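Local coordinates for protein sulfotransferase (Alicyclobacillus acidocaldarius subsp. acidocaldarius, PDB 3RNL) that probably transfers sulfo groups to acceptor molecules and binds magnesium, at residues N10-G15 / A110-M115; R122-Y127 / L138-S143; M128-D133 / E156-Y161; Q182-L187 / R200-F205. All coordinates share one frame; numbering follows the deposited sequence. Where two conformers were deposited one is given.

Interaction 1: residues N10-G15 / A110-M115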
loop_
_atom_site.group_PDB
_atom_site.type_symbol
_atom_site.label_atom_id
_atom_site.label_comp_id
_atom_site.label_asym_id
_atom_site.label_seq_id
_atom_site.Cartn_x
_atom_site.Cartn_y
_atom_site.Cartn_z
ATOM N N ASN A 10 -7.491 0.789 15.065
ATOM C CA ASN A 10 -8.770 0.773 14.363
ATOM C C ASN A 10 -8.797 1.126 12.872
ATOM O O ASN A 10 -9.881 1.258 12.297
ATOM C CB ASN A 10 -9.844 1.481 15.165
ATOM C CG ASN A 10 -9.482 2.909 15.447
ATOM O OD1 ASN A 10 -8.677 3.495 14.741
ATOM N ND2 ASN A 10 -10.072 3.475 16.493
ATOM N N PHE A 11 -7.637 1.405 12.289
ATOM C CA PHE A 11 -7.561 1.571 10.839
ATOM C C PHE A 11 -6.210 1.101 10.332
ATOM O O PHE A 11 -5.247 0.991 11.110
ATOM C CB PHE A 11 -7.902 3.015 10.393
ATOM C CG PHE A 11 -6.798 4.033 10.611
ATOM C CD1 PHE A 11 -5.921 4.361 9.581
ATOM C CD2 PHE A 11 -6.699 4.718 11.822
ATOM C CE1 PHE A 11 -4.910 5.327 9.768
ATOM C CE2 PHE A 11 -5.706 5.683 12.022
ATOM C CZ PHE A 11 -4.808 5.991 10.988
ATOM N N PHE A 12 -6.148 0.771 9.045
ATOM C CA PHE A 12 -4.898 0.305 8.462
ATOM C C PHE A 12 -4.709 0.969 7.131
ATOM O O PHE A 12 -5.664 1.138 6.380
ATOM C CB PHE A 12 -4.944 -1.218 8.254
ATOM C CG PHE A 12 -5.139 -1.981 9.537
ATOM C CD1 PHE A 12 -4.054 -2.313 10.328
ATOM C CD2 PHE A 12 -6.400 -2.370 9.944
ATOM C CE1 PHE A 12 -4.230 -2.999 11.512
ATOM C CE2 PHE A 12 -6.581 -3.076 11.130
ATOM C CZ PHE A 12 -5.493 -3.386 11.913
ATOM N N ILE A 13 -3.468 1.347 6.844
ATOM C CA ILE A 13 -3.104 1.844 5.519
ATOM C C ILE A 13 -2.432 0.658 4.848
ATOM O O ILE A 13 -1.380 0.196 5.292
ATOM C CB ILE A 13 -2.139 3.032 5.630
ATOM C CG1 ILE A 13 -2.860 4.210 6.305
ATOM C CG2 ILE A 13 -1.630 3.439 4.243
ATOM C CD1 ILE A 13 -1.918 5.376 6.702
ATOM N N VAL A 14 -3.101 0.095 3.848
ATOM C CA VAL A 14 -2.682 -1.224 3.362
ATOM C C VAL A 14 -1.841 -1.273 2.093
ATOM O O VAL A 14 -1.446 -2.355 1.652
ATOM C CB VAL A 14 -3.894 -2.164 3.217
ATOM C CG1 VAL A 14 -4.616 -2.280 4.565
ATOM C CG2 VAL A 14 -4.849 -1.639 2.136
ATOM N N GLY A 15 -1.617 -0.131 1.458
ATOM C CA GLY A 15 -0.884 -0.151 0.193
ATOM C C GLY A 15 -1.522 0.885 -0.708
ATOM O O GLY A 15 -2.383 1.647 -0.245
ATOM N N ALA A 110 -12.599 -2.291 11.830
ATOM C CA ALA A 110 -11.489 -1.484 11.302
ATOM C C ALA A 110 -11.813 -0.779 9.987
ATOM O O ALA A 110 -12.546 -1.298 9.155
ATOM C CB ALA A 110 -10.223 -2.345 11.141
ATOM N N LYS A 111 -11.212 0.392 9.785
ATOM C CA LYS A 111 -11.332 1.093 8.506
ATOM C C LYS A 111 -10.048 0.918 7.706
ATOM O O LYS A 111 -8.966 0.758 8.274
ATOM C CB LYS A 111 -11.609 2.575 8.727
ATOM C CG LYS A 111 -12.980 2.813 9.359
ATOM C CD LYS A 111 -13.166 4.285 9.757
ATOM C CE LYS A 111 -14.441 4.423 10.610
ATOM N NZ LYS A 111 -14.671 5.794 11.151
ATOM N N ILE A 112 -10.183 0.908 6.388
ATOM C CA ILE A 112 -9.077 0.561 5.511
ATOM C C ILE A 112 -8.824 1.717 4.556
ATOM O O ILE A 112 -9.767 2.174 3.894
ATOM C CB ILE A 112 -9.452 -0.656 4.654
ATOM C CG1 ILE A 112 -9.928 -1.829 5.527
ATOM C CG2 ILE A 112 -8.283 -1.048 3.720
ATOM C CD1 ILE A 112 -8.836 -2.414 6.426
ATOM N N LEU A 113 -7.577 2.192 4.498
ATOM C CA LEU A 113 -7.166 3.186 3.498
ATOM C C LEU A 113 -6.287 2.539 2.451
ATOM O O LEU A 113 -5.300 1.880 2.785
ATOM C CB LEU A 113 -6.366 4.320 4.163
ATOM C CG LEU A 113 -7.220 5.274 5.006
ATOM C CD1 LEU A 113 -6.343 6.203 5.851
ATOM C CD2 LEU A 113 -8.132 6.091 4.090
ATOM N N ILE A 114 -6.635 2.743 1.181
ATOM C CA ILE A 114 -5.868 2.182 0.069
ATOM C C ILE A 114 -5.511 3.340 -0.832
ATOM O O ILE A 114 -6.384 4.143 -1.144
ATOM C CB ILE A 114 -6.753 1.223 -0.757
ATOM C CG1 ILE A 114 -7.193 0.034 0.102
ATOM C CG2 ILE A 114 -6.018 0.755 -2.033
ATOM C CD1 ILE A 114 -8.252 -0.855 -0.562
HETATM N N MSE A 115 -4.244 3.448 -1.246
HETATM C CA MSE A 115 -3.886 4.480 -2.231
HETATM C C MSE A 115 -3.349 3.790 -3.477
HETATM O O MSE A 115 -2.496 2.909 -3.382
HETATM C CB MSE A 115 -2.855 5.477 -1.688
HETATM C CG MSE A 115 -2.502 6.566 -2.715
HETATM SE SE MSE A 115 -1.903 8.236 -1.900
HETATM C CE MSE A 115 -1.249 7.536 -0.231
#
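Phe12 holds the neighbouring strand through both polar atoms of its backbone: Phe12 N donates to Lys111 O at 2.9 Å, and Phe12 O accepts from Leu113 N in an almost straight bond (177°). The ladder runs on in parallel register, with Lys111 N on Asn10 O before it and Val14 N on Leu113 O after it. Beyond Val14 the register slips by one residue, and Met115 N bonds Gly15 O at 2.8 Å, the donor lying in the carbonyl plane on a lone pair. Gly15 has backbone angles (phi 142°) at which any side chain would collide with the carbonyl O of Val14. CA-H...O contacts fill the intervals, the shortest from Phe11 CA to Lys111 O at 3.0 Å. These are inner, neighbouring strands of the five-stranded parallel sheet of a P-loop-type α/β/α sandwich, and the turn after strand 11-13 is consistent with the phosphosulfate-binding loop of sulfotransferases. On the face of Phe11, Ile13 and Leu113, Leu113 CD1 reaches Ile13 CG1 (4.0 Å) and Phe11 CD1 (4.2 Å); helices 21-29 and 195-206 cover this side. On the opposite face, that of Phe12 and Ile112, Ala110 CB meets the edge of the Phe12 ring at CE2 (3.7 Å). Val14 CG2, set between its backbone N and carbonyl carbon, packs on Ile114 CG1 at 3.5 Å and on Ile112 CG2.

Interaction 2: residues R122-Y127 / L138-S143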
loop_
_atom_site.group_PDB
_atom_site.type_symbol
_atom_site.label_atom_id
_atom_site.label_comp_id
_atom_site.label_asym_id
_atom_site.label_seq_id
_atom_site.Cartn_x
_atom_site.Cartn_y
_atom_site.Cartn_z
ATOM N N ARG A 122 3.785 3.073 -11.144
ATOM C CA ARG A 122 4.115 2.379 -9.892
ATOM C C ARG A 122 5.254 1.387 -10.125
ATOM O O ARG A 122 6.186 1.280 -9.312
ATOM C CB ARG A 122 2.898 1.615 -9.351
ATOM C CG ARG A 122 3.080 1.111 -7.903
ATOM C CD ARG A 122 2.347 -0.205 -7.656
ATOM N NE ARG A 122 3.047 -1.289 -8.347
ATOM C CZ ARG A 122 4.154 -1.869 -7.887
ATOM N NH1 ARG A 122 4.681 -1.475 -6.721
ATOM N NH2 ARG A 122 4.742 -2.832 -8.593
ATOM N N ALA A 123 5.176 0.646 -11.227
ATOM C CA ALA A 123 6.225 -0.327 -11.542
ATOM C C ALA A 123 7.566 0.383 -11.682
ATOM O O ALA A 123 8.588 -0.069 -11.161
ATOM C CB ALA A 123 5.883 -1.090 -12.833
ATOM N N PHE A 124 7.573 1.503 -12.395
ATOM C CA PHE A 124 8.833 2.207 -12.617
ATOM C C PHE A 124 9.369 2.773 -11.302
ATOM O O PHE A 124 10.587 2.810 -11.086
ATOM C CB PHE A 124 8.660 3.317 -13.653
ATOM C CG PHE A 124 9.960 3.815 -14.220
ATOM C CD1 PHE A 124 10.809 2.946 -14.894
ATOM C CD2 PHE A 124 10.317 5.142 -14.104
ATOM C CE1 PHE A 124 12.007 3.402 -15.426
ATOM C CE2 PHE A 124 11.508 5.607 -14.641
ATOM C CZ PHE A 124 12.354 4.736 -15.292
ATOM N N SER A 125 8.464 3.216 -10.432
ATOM C CA SER A 125 8.867 3.712 -9.121
ATOM C C SER A 125 9.541 2.623 -8.278
ATOM O O SER A 125 10.531 2.881 -7.585
ATOM C CB SER A 125 7.662 4.283 -8.367
ATOM O OG SER A 125 8.071 4.805 -7.124
ATOM N N ALA A 126 8.997 1.410 -8.323
ATOM C CA ALA A 126 9.600 0.288 -7.603
ATOM C C ALA A 126 10.994 0.001 -8.161
ATOM O O ALA A 126 11.942 -0.218 -7.406
ATOM C CB ALA A 126 8.730 -0.948 -7.700
ATOM N N TYR A 127 11.108 0.024 -9.485
ATOM C CA TYR A 127 12.396 -0.173 -10.143
ATOM C C TYR A 127 13.415 0.867 -9.665
ATOM O O TYR A 127 14.529 0.518 -9.258
ATOM C CB TYR A 127 12.237 -0.090 -11.665
ATOM C CG TYR A 127 13.568 -0.050 -12.387
ATOM C CD1 TYR A 127 14.372 -1.178 -12.456
ATOM C CD2 TYR A 127 14.016 1.115 -12.987
ATOM C CE1 TYR A 127 15.612 -1.144 -13.117
ATOM C CE2 TYR A 127 15.246 1.163 -13.642
ATOM C CZ TYR A 127 16.032 0.031 -13.703
ATOM O OH TYR A 127 17.255 0.081 -14.348
ATOM N N LEU A 138 20.317 -3.981 -13.303
ATOM C CA LEU A 138 19.823 -4.177 -14.673
ATOM C C LEU A 138 18.987 -2.996 -15.146
ATOM O O LEU A 138 18.502 -2.210 -14.338
ATOM C CB LEU A 138 19.007 -5.468 -14.796
ATOM C CG LEU A 138 19.737 -6.773 -14.453
ATOM C CD1 LEU A 138 18.737 -7.920 -14.376
ATOM C CD2 LEU A 138 20.825 -7.070 -15.459
ATOM N N SER A 139 18.806 -2.892 -16.458
ATOM C CA SER A 139 17.854 -1.942 -17.012
ATOM C C SER A 139 16.439 -2.336 -16.587
ATOM O O SER A 139 16.191 -3.471 -16.181
ATOM C CB SER A 139 17.925 -1.947 -18.535
ATOM O OG SER A 139 17.448 -3.183 -19.053
ATOM N N PHE A 140 15.519 -1.383 -16.642
ATOM C CA PHE A 140 14.127 -1.670 -16.301
ATOM C C PHE A 140 13.598 -2.746 -17.243
ATOM O O PHE A 140 12.856 -3.640 -16.833
ATOM C CB PHE A 140 13.303 -0.384 -16.416
ATOM C CG PHE A 140 11.835 -0.554 -16.103
ATOM C CD1 PHE A 140 11.422 -1.124 -14.909
ATOM C CD2 PHE A 140 10.876 -0.118 -17.005
ATOM C CE1 PHE A 140 10.049 -1.264 -14.616
ATOM C CE2 PHE A 140 9.515 -0.258 -16.721
ATOM C CZ PHE A 140 9.110 -0.816 -15.523
ATOM N N ARG A 141 13.991 -2.673 -18.514
ATOM C CA ARG A 141 13.512 -3.650 -19.490
ATOM C C ARG A 141 13.887 -5.076 -19.075
ATOM O O ARG A 141 13.051 -5.990 -19.115
ATOM C CB ARG A 141 14.071 -3.344 -20.884
ATOM C CG ARG A 141 13.411 -4.154 -21.973
ATOM C CD ARG A 141 14.076 -3.909 -23.323
ATOM N NE ARG A 141 13.974 -2.534 -23.832
ATOM C CZ ARG A 141 12.881 -2.016 -24.388
ATOM N NH1 ARG A 141 11.768 -2.737 -24.465
ATOM N NH2 ARG A 141 12.892 -0.771 -24.861
ATOM N N GLU A 142 15.147 -5.255 -18.686
ATOM C CA GLU A 142 15.647 -6.548 -18.220
ATOM C C GLU A 142 15.028 -6.955 -16.891
ATOM O O GLU A 142 14.738 -8.128 -16.662
ATOM C CB GLU A 142 17.169 -6.504 -18.057
ATOM C CG GLU A 142 17.942 -6.330 -19.353
ATOM C CD GLU A 142 19.430 -6.132 -19.108
ATOM O OE1 GLU A 142 19.822 -5.044 -18.624
ATOM O OE2 GLU A 142 20.203 -7.072 -19.383
ATOM N N SER A 143 14.844 -5.978 -16.011
ATOM C CA SER A 143 14.278 -6.232 -14.678
ATOM C C SER A 143 12.829 -6.730 -14.805
ATOM O O SER A 143 12.412 -7.655 -14.103
ATOM C CB SER A 143 14.372 -4.965 -13.810
ATOM O OG SER A 143 14.257 -5.258 -12.413
#
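Tyr127 OH donates to Leu138 O at 2.6 Å, meeting that oxygen in its carbonyl plane on a lone pair, and Leu138 O in turn lies at the edge of the Tyr127 ring. The same hydroxyl is 3.2 Å from Phe140 N, but the angle is too poor for a bond. Within 138-143, Ser139 and Glu142 form a capping box: Glu142 N donates to Ser139 OG, while in the conformer given Ser139 N and OG both donate to Glu142 OE1. The box caps the start of helix 140-145 just where Phe140 enters an aromatic cluster with Phe124 and Tyr127, which packs the short helix on the side of helix 119-132. In the cluster, Phe140 CB sits over the centre of the Tyr127 ring in a CH-pi contact, 3.7 Å from the centroid and 10° off the normal. Phe124 turns its edge to the face of Phe140, a T-shaped pair with planes at 79° and Phe124 CD1 3.7 Å from Phe140 CD2. Phe140 CG lies anti to its own N (chi1 179°), which sends the ring between Phe124 and Tyr127 until CZ is 4.2 Å from Ala123 CB. Leu275 and Leu279 of helix 273-294 also touch Phe140.

Interaction 3: residues M128-D133 / E156-Y161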
loop_
_atom_site.group_PDB
_atom_site.type_symbol
_atom_site.label_atom_id
_atom_site.label_comp_id
_atom_site.label_asym_id
_atom_site.label_seq_id
_atom_site.Cartn_x
_atom_site.Cartn_y
_atom_site.Cartn_z
HETATM N N MSE A 128 13.032 2.141 -9.722
HETATM C CA MSE A 128 13.931 3.219 -9.307
HETATM C C MSE A 128 14.372 3.056 -7.859
HETATM O O MSE A 128 15.521 3.348 -7.512
HETATM C CB MSE A 128 13.279 4.589 -9.521
HETATM C CG MSE A 128 13.093 4.931 -10.988
HETATM SE SE MSE A 128 12.555 6.791 -11.280
HETATM C CE MSE A 128 10.664 6.623 -10.826
ATOM N N HIS A 129 13.455 2.588 -7.020
ATOM C CA HIS A 129 13.745 2.340 -5.602
ATOM C C HIS A 129 14.820 1.261 -5.473
ATOM O O HIS A 129 15.803 1.437 -4.744
ATOM C CB HIS A 129 12.455 1.919 -4.889
ATOM C CG HIS A 129 12.628 1.550 -3.444
ATOM N ND1 HIS A 129 11.665 1.822 -2.493
ATOM C CD2 HIS A 129 13.617 0.891 -2.793
ATOM C CE1 HIS A 129 12.067 1.373 -1.317
ATOM N NE2 HIS A 129 13.247 0.801 -1.471
ATOM N N LEU A 130 14.638 0.154 -6.196
ATOM C CA LEU A 130 15.599 -0.950 -6.174
ATOM C C LEU A 130 16.963 -0.530 -6.711
ATOM O O LEU A 130 17.995 -0.958 -6.189
ATOM C CB LEU A 130 15.063 -2.155 -6.961
ATOM C CG LEU A 130 13.833 -2.823 -6.329
ATOM C CD1 LEU A 130 13.086 -3.688 -7.364
ATOM C CD2 LEU A 130 14.261 -3.642 -5.122
ATOM N N VAL A 131 16.975 0.317 -7.741
ATOM C CA VAL A 131 18.239 0.813 -8.288
ATOM C C VAL A 131 18.935 1.750 -7.303
ATOM O O VAL A 131 20.146 1.658 -7.087
ATOM C CB VAL A 131 18.034 1.552 -9.630
ATOM C CG1 VAL A 131 19.311 2.298 -10.042
ATOM C CG2 VAL A 131 17.599 0.574 -10.716
ATOM N N ARG A 132 18.173 2.654 -6.702
ATOM C CA ARG A 132 18.756 3.634 -5.781
ATOM C C ARG A 132 19.411 2.943 -4.594
ATOM O O ARG A 132 20.438 3.392 -4.080
ATOM C CB ARG A 132 17.683 4.612 -5.295
ATOM C CG ARG A 132 18.136 5.554 -4.198
ATOM C CD ARG A 132 17.149 6.703 -4.004
ATOM N NE ARG A 132 15.777 6.341 -4.363
ATOM C CZ ARG A 132 15.217 6.608 -5.542
ATOM N NH1 ARG A 132 13.961 6.243 -5.783
ATOM N NH2 ARG A 132 15.914 7.235 -6.485
ATOM N N ASP A 133 18.827 1.828 -4.182
ATOM C CA ASP A 133 19.320 1.079 -3.040
ATOM C C ASP A 133 20.387 0.041 -3.412
ATOM O O ASP A 133 20.822 -0.743 -2.566
ATOM C CB ASP A 133 18.158 0.471 -2.265
ATOM C CG ASP A 133 17.374 1.527 -1.502
ATOM O OD1 ASP A 133 17.891 2.660 -1.356
ATOM O OD2 ASP A 133 16.253 1.240 -1.052
ATOM N N GLU A 156 11.171 -10.688 -2.576
ATOM C CA GLU A 156 10.094 -9.901 -1.974
ATOM C C GLU A 156 9.267 -9.158 -3.036
ATOM O O GLU A 156 9.707 -8.977 -4.181
ATOM C CB GLU A 156 10.652 -8.939 -0.929
ATOM C CG GLU A 156 11.363 -7.751 -1.509
ATOM C CD GLU A 156 10.946 -6.468 -0.807
ATOM O OE1 GLU A 156 11.843 -5.773 -0.284
ATOM O OE2 GLU A 156 9.724 -6.170 -0.782
ATOM N N PRO A 157 8.036 -8.767 -2.679
ATOM C CA PRO A 157 7.102 -8.240 -3.687
ATOM C C PRO A 157 7.491 -6.890 -4.279
ATOM O O PRO A 157 6.899 -6.515 -5.289
ATOM C CB PRO A 157 5.747 -8.154 -2.955
ATOM C CG PRO A 157 5.931 -8.880 -1.674
ATOM C CD PRO A 157 7.396 -8.948 -1.363
ATOM N N LEU A 158 8.439 -6.164 -3.689
ATOM C CA LEU A 158 8.893 -4.925 -4.333
ATOM C C LEU A 158 9.361 -5.219 -5.757
ATOM O O LEU A 158 9.246 -4.375 -6.651
ATOM C CB LEU A 158 10.013 -4.255 -3.529
ATOM C CG LEU A 158 10.467 -2.864 -4.012
ATOM C CD1 LEU A 158 9.283 -1.892 -4.159
ATOM C CD2 LEU A 158 11.511 -2.291 -3.058
ATOM N N TRP A 159 9.875 -6.426 -5.963
ATOM C CA TRP A 159 10.342 -6.827 -7.281
ATOM C C TRP A 159 9.207 -7.200 -8.239
ATOM O O TRP A 159 9.467 -7.396 -9.436
ATOM C CB TRP A 159 11.286 -8.030 -7.188
ATOM C CG TRP A 159 12.517 -7.852 -6.350
ATOM C CD1 TRP A 159 12.645 -8.107 -5.005
ATOM C CD2 TRP A 159 13.821 -7.469 -6.810
ATOM N NE1 TRP A 159 13.943 -7.877 -4.601
ATOM C CE2 TRP A 159 14.682 -7.482 -5.687
ATOM C CE3 TRP A 159 14.339 -7.105 -8.055
ATOM C CZ2 TRP A 159 16.035 -7.146 -5.776
ATOM C CZ3 TRP A 159 15.697 -6.776 -8.147
ATOM C CH2 TRP A 159 16.522 -6.792 -7.013
ATOM N N TYR A 160 7.957 -7.305 -7.776
ATOM C CA TYR A 160 7.005 -7.868 -8.721
ATOM C C TYR A 160 6.292 -6.677 -9.336
ATOM O O TYR A 160 5.201 -6.279 -8.906
ATOM C CB TYR A 160 5.932 -8.667 -7.953
ATOM C CG TYR A 160 6.390 -9.808 -7.047
ATOM C CD1 TYR A 160 7.705 -10.259 -7.029
ATOM C CD2 TYR A 160 5.475 -10.434 -6.208
ATOM C CE1 TYR A 160 8.091 -11.308 -6.173
ATOM C CE2 TYR A 160 5.845 -11.464 -5.365
ATOM C CZ TYR A 160 7.146 -11.895 -5.344
ATOM O OH TYR A 160 7.478 -12.927 -4.482
ATOM N N TYR A 161 6.776 -6.277 -10.497
ATOM C CA TYR A 161 6.352 -5.020 -11.081
ATOM C C TYR A 161 4.914 -5.135 -11.516
ATOM O O TYR A 161 4.101 -4.249 -11.253
ATOM C CB TYR A 161 7.221 -4.703 -12.291
ATOM C CG TYR A 161 8.654 -4.459 -11.914
ATOM C CD1 TYR A 161 8.997 -3.438 -11.041
ATOM C CD2 TYR A 161 9.673 -5.246 -12.444
ATOM C CE1 TYR A 161 10.319 -3.214 -10.686
ATOM C CE2 TYR A 161 10.989 -5.030 -12.096
ATOM C CZ TYR A 161 11.309 -4.012 -11.228
ATOM O OH TYR A 161 12.629 -3.800 -10.890
#
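Leu130, in the last turn of helix 119-132, wedges among the side chains of Leu158, Trp159 and Tyr161, packing the helix end against the loop with the 3-10 segment 157-159 that precedes helix 167-178. Both its methyls lie over one face of the indole: CD2 is nearly centred on the six-membered ring of Trp159, 4.0 Å from its centroid and 16° off the normal, and CD1 rests on CE3 at 3.7 Å. Leu130 CD1 also reaches Tyr161 OH at 3.6 Å, a hydroxyl hydrogen-bonded to Ser143, while Trp159 NE1 is held by Asp59. An alanine at Leu130 is likely to open a gap beneath the indole and leave Leu158 CD2 without its Leu130 methyl mate. Leu158 and Leu130 run alongside each other, pointing opposite ways, their CD2 methyls 3.7 Å apart. No hydrogen bond joins the two segments; Leu158 N instead donates to Glu156 OE2 within its own loop, and Glu156 forms a salt bridge with Arg135. With CG anti to the backbone N (chi1 -173°), Leu158 extends toward the helix and its CD2 lies over the face of the His129 imidazole in a CH-pi contact, 3.8 Å from the centroid and 9° off the normal.

Interaction 4: residues Q182-L187 / R200-F205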
loop_
_atom_site.group_PDB
_atom_site.type_symbol
_atom_site.label_atom_id
_atom_site.label_comp_id
_atom_site.label_asym_id
_atom_site.label_seq_id
_atom_site.Cartn_x
_atom_site.Cartn_y
_atom_site.Cartn_z
ATOM N N GLN A 182 -16.448 0.582 5.134
ATOM C CA GLN A 182 -15.183 0.559 5.863
ATOM C C GLN A 182 -13.903 0.721 5.036
ATOM O O GLN A 182 -12.798 0.494 5.549
ATOM C CB GLN A 182 -15.119 -0.664 6.788
ATOM C CG GLN A 182 -16.108 -0.521 7.957
ATOM C CD GLN A 182 -16.288 -1.798 8.748
ATOM O OE1 GLN A 182 -17.409 -2.244 8.957
ATOM N NE2 GLN A 182 -15.188 -2.386 9.200
ATOM N N VAL A 183 -14.053 0.991 3.742
ATOM C CA VAL A 183 -12.890 1.095 2.860
ATOM C C VAL A 183 -12.919 2.421 2.104
ATOM O O VAL A 183 -13.970 2.842 1.618
ATOM C CB VAL A 183 -12.903 -0.043 1.821
ATOM C CG1 VAL A 183 -11.670 0.078 0.885
ATOM C CG2 VAL A 183 -12.927 -1.395 2.529
ATOM N N LYS A 184 -11.770 3.086 2.015
ATOM C CA LYS A 184 -11.670 4.304 1.216
ATOM C C LYS A 184 -10.485 4.165 0.285
ATOM O O LYS A 184 -9.384 3.845 0.731
ATOM C CB LYS A 184 -11.487 5.530 2.112
ATOM C CG LYS A 184 -11.339 6.836 1.319
ATOM C CD LYS A 184 -11.278 8.033 2.250
ATOM C CE LYS A 184 -11.055 9.336 1.481
ATOM N NZ LYS A 184 -12.256 9.676 0.663
ATOM N N VAL A 185 -10.720 4.387 -1.006
ATOM C CA VAL A 185 -9.646 4.269 -1.998
ATOM C C VAL A 185 -9.292 5.663 -2.466
ATOM O O VAL A 185 -10.181 6.426 -2.831
ATOM C CB VAL A 185 -10.124 3.444 -3.203
ATOM C CG1 VAL A 185 -9.041 3.405 -4.308
ATOM C CG2 VAL A 185 -10.499 2.044 -2.753
ATOM N N ILE A 186 -8.005 5.998 -2.437
ATOM C CA ILE A 186 -7.522 7.315 -2.854
ATOM C C ILE A 186 -6.621 7.141 -4.056
ATOM O O ILE A 186 -5.884 6.165 -4.134
ATOM C CB ILE A 186 -6.653 7.942 -1.759
ATOM C CG1 ILE A 186 -7.434 8.082 -0.459
ATOM C CG2 ILE A 186 -6.124 9.305 -2.190
ATOM C CD1 ILE A 186 -6.508 8.297 0.719
ATOM N N LEU A 187 -6.693 8.072 -5.004
ATOM C CA LEU A 187 -5.772 8.043 -6.145
ATOM C C LEU A 187 -4.555 8.929 -5.894
ATOM O O LEU A 187 -4.668 10.063 -5.431
ATOM C CB LEU A 187 -6.475 8.490 -7.427
ATOM C CG LEU A 187 -7.731 7.697 -7.774
ATOM C CD1 LEU A 187 -8.305 8.178 -9.106
ATOM C CD2 LEU A 187 -7.428 6.184 -7.811
ATOM N N ARG A 200 -7.843 15.814 4.622
ATOM C CA ARG A 200 -9.097 16.157 5.292
ATOM C C ARG A 200 -10.219 15.156 4.994
ATOM O O ARG A 200 -11.034 14.862 5.867
ATOM C CB ARG A 200 -9.538 17.573 4.915
ATOM C CG ARG A 200 -8.693 18.634 5.574
ATOM C CD ARG A 200 -9.001 20.000 4.971
ATOM N NE ARG A 200 -8.526 21.080 5.820
ATOM C CZ ARG A 200 -8.623 22.366 5.502
ATOM N NH1 ARG A 200 -9.162 22.725 4.344
ATOM N NH2 ARG A 200 -8.181 23.294 6.341
ATOM N N ASP A 201 -10.271 14.656 3.760
ATOM C CA ASP A 201 -11.230 13.600 3.405
ATOM C C ASP A 201 -10.981 12.354 4.261
ATOM O O ASP A 201 -11.928 11.698 4.720
ATOM C CB ASP A 201 -11.103 13.203 1.929
ATOM C CG ASP A 201 -11.538 14.299 0.968
ATOM O OD1 ASP A 201 -12.230 15.253 1.389
ATOM O OD2 ASP A 201 -11.185 14.195 -0.235
ATOM N N CYS A 202 -9.710 12.022 4.479
ATOM C CA CYS A 202 -9.390 10.860 5.321
ATOM C C CYS A 202 -9.814 11.103 6.757
ATOM O O CYS A 202 -10.265 10.191 7.437
ATOM C CB CYS A 202 -7.901 10.517 5.288
ATOM S SG CYS A 202 -7.348 9.902 3.697
ATOM N N CYS A 203 -9.665 12.335 7.234
ATOM C CA CYS A 203 -10.144 12.652 8.570
ATOM C C CYS A 203 -11.648 12.402 8.702
ATOM O O CYS A 203 -12.110 11.826 9.689
ATOM C CB CYS A 203 -9.826 14.105 8.925
ATOM S SG CYS A 203 -8.029 14.420 9.064
ATOM N N ALA A 204 -12.412 12.858 7.720
ATOM C CA ALA A 204 -13.860 12.626 7.721
ATOM C C ALA A 204 -14.167 11.116 7.745
ATOM O O ALA A 204 -15.028 10.643 8.503
ATOM C CB ALA A 204 -14.499 13.290 6.508
ATOM N N PHE A 205 -13.464 10.370 6.904
ATOM C CA PHE A 205 -13.607 8.903 6.859
ATOM C C PHE A 205 -13.319 8.265 8.225
ATOM O O PHE A 205 -14.069 7.381 8.686
ATOM C CB PHE A 205 -12.662 8.350 5.795
ATOM C CG PHE A 205 -12.614 6.841 5.724
ATOM C CD1 PHE A 205 -13.752 6.108 5.411
ATOM C CD2 PHE A 205 -11.417 6.167 5.925
ATOM C CE1 PHE A 205 -13.695 4.703 5.318
ATOM C CE2 PHE A 205 -11.346 4.760 5.818
ATOM C CZ PHE A 205 -12.494 4.042 5.531
#
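Lys184 lays its aliphatic chain over the face of Phe205, joining strand 183-187 at the edge of the parallel sheet to helix 195-206, which packs on the sheet as part of one helical layer of the α/β/α sandwich. The segments 183-187 and 200-205 run antiparallel, at 174°, their axes 10.2 Å apart at closest approach. The phenyl ring of Phe205 is stretched toward the strand by a chi1 of 175°, CG lying opposite the backbone N. Lys184 CB then stands over the ring centre in a CH-pi contact, 3.7 Å from the centroid and only 6° off the normal. Further along, Lys184 CD reaches Phe205 CB at 3.8 Å, the two side chains lying alongside and pointing opposite ways. At the rim, Phe205 CZ meets Gln182 O at 3.6 Å, near the ring plane. Replacing Phe205 with alanine would probably leave the Lys184 chain without the flat support under CB and open a gap between helix and strand. The lysine is extended as far as CE, which touches Asp201 CB (3.9 Å), and then bends at its last torsion. Lys184 NZ stays 4.7 Å from Asp201 OD2, too far for a salt bridge; it bonds a glycerol, probably from the crystallisation liquor, while Asp201 OD1 takes Gln197 NE2. Deeper in, beside Leu24 and Leu28 of helix 21-29, Ile186 CD1 presses on Cys202 SG at 3.5 Å.

How the interactions relate
From the N terminus, interaction 1 closes the longest loop, 94 residues between 10-15 and 110-115, bringing two inner strands side by side. Strand 111-116 then leads into helix 119-132, which serves both interactions 2 and 3. Interaction 2 closes a loop of 10 residues and interaction 3 one of 22. Their segments alternate along the chain, so these two contacts cross: 138-143 returns to the middle of the helix and 156-161 to its end. They touch where Arg122 NH2 meets Tyr161 O. Interaction 4 follows in series with a short loop of 12 residues, on the other side of the chain's centre. It adjoins interaction 1, since strand 183-187 extends the sheet beside 111-116.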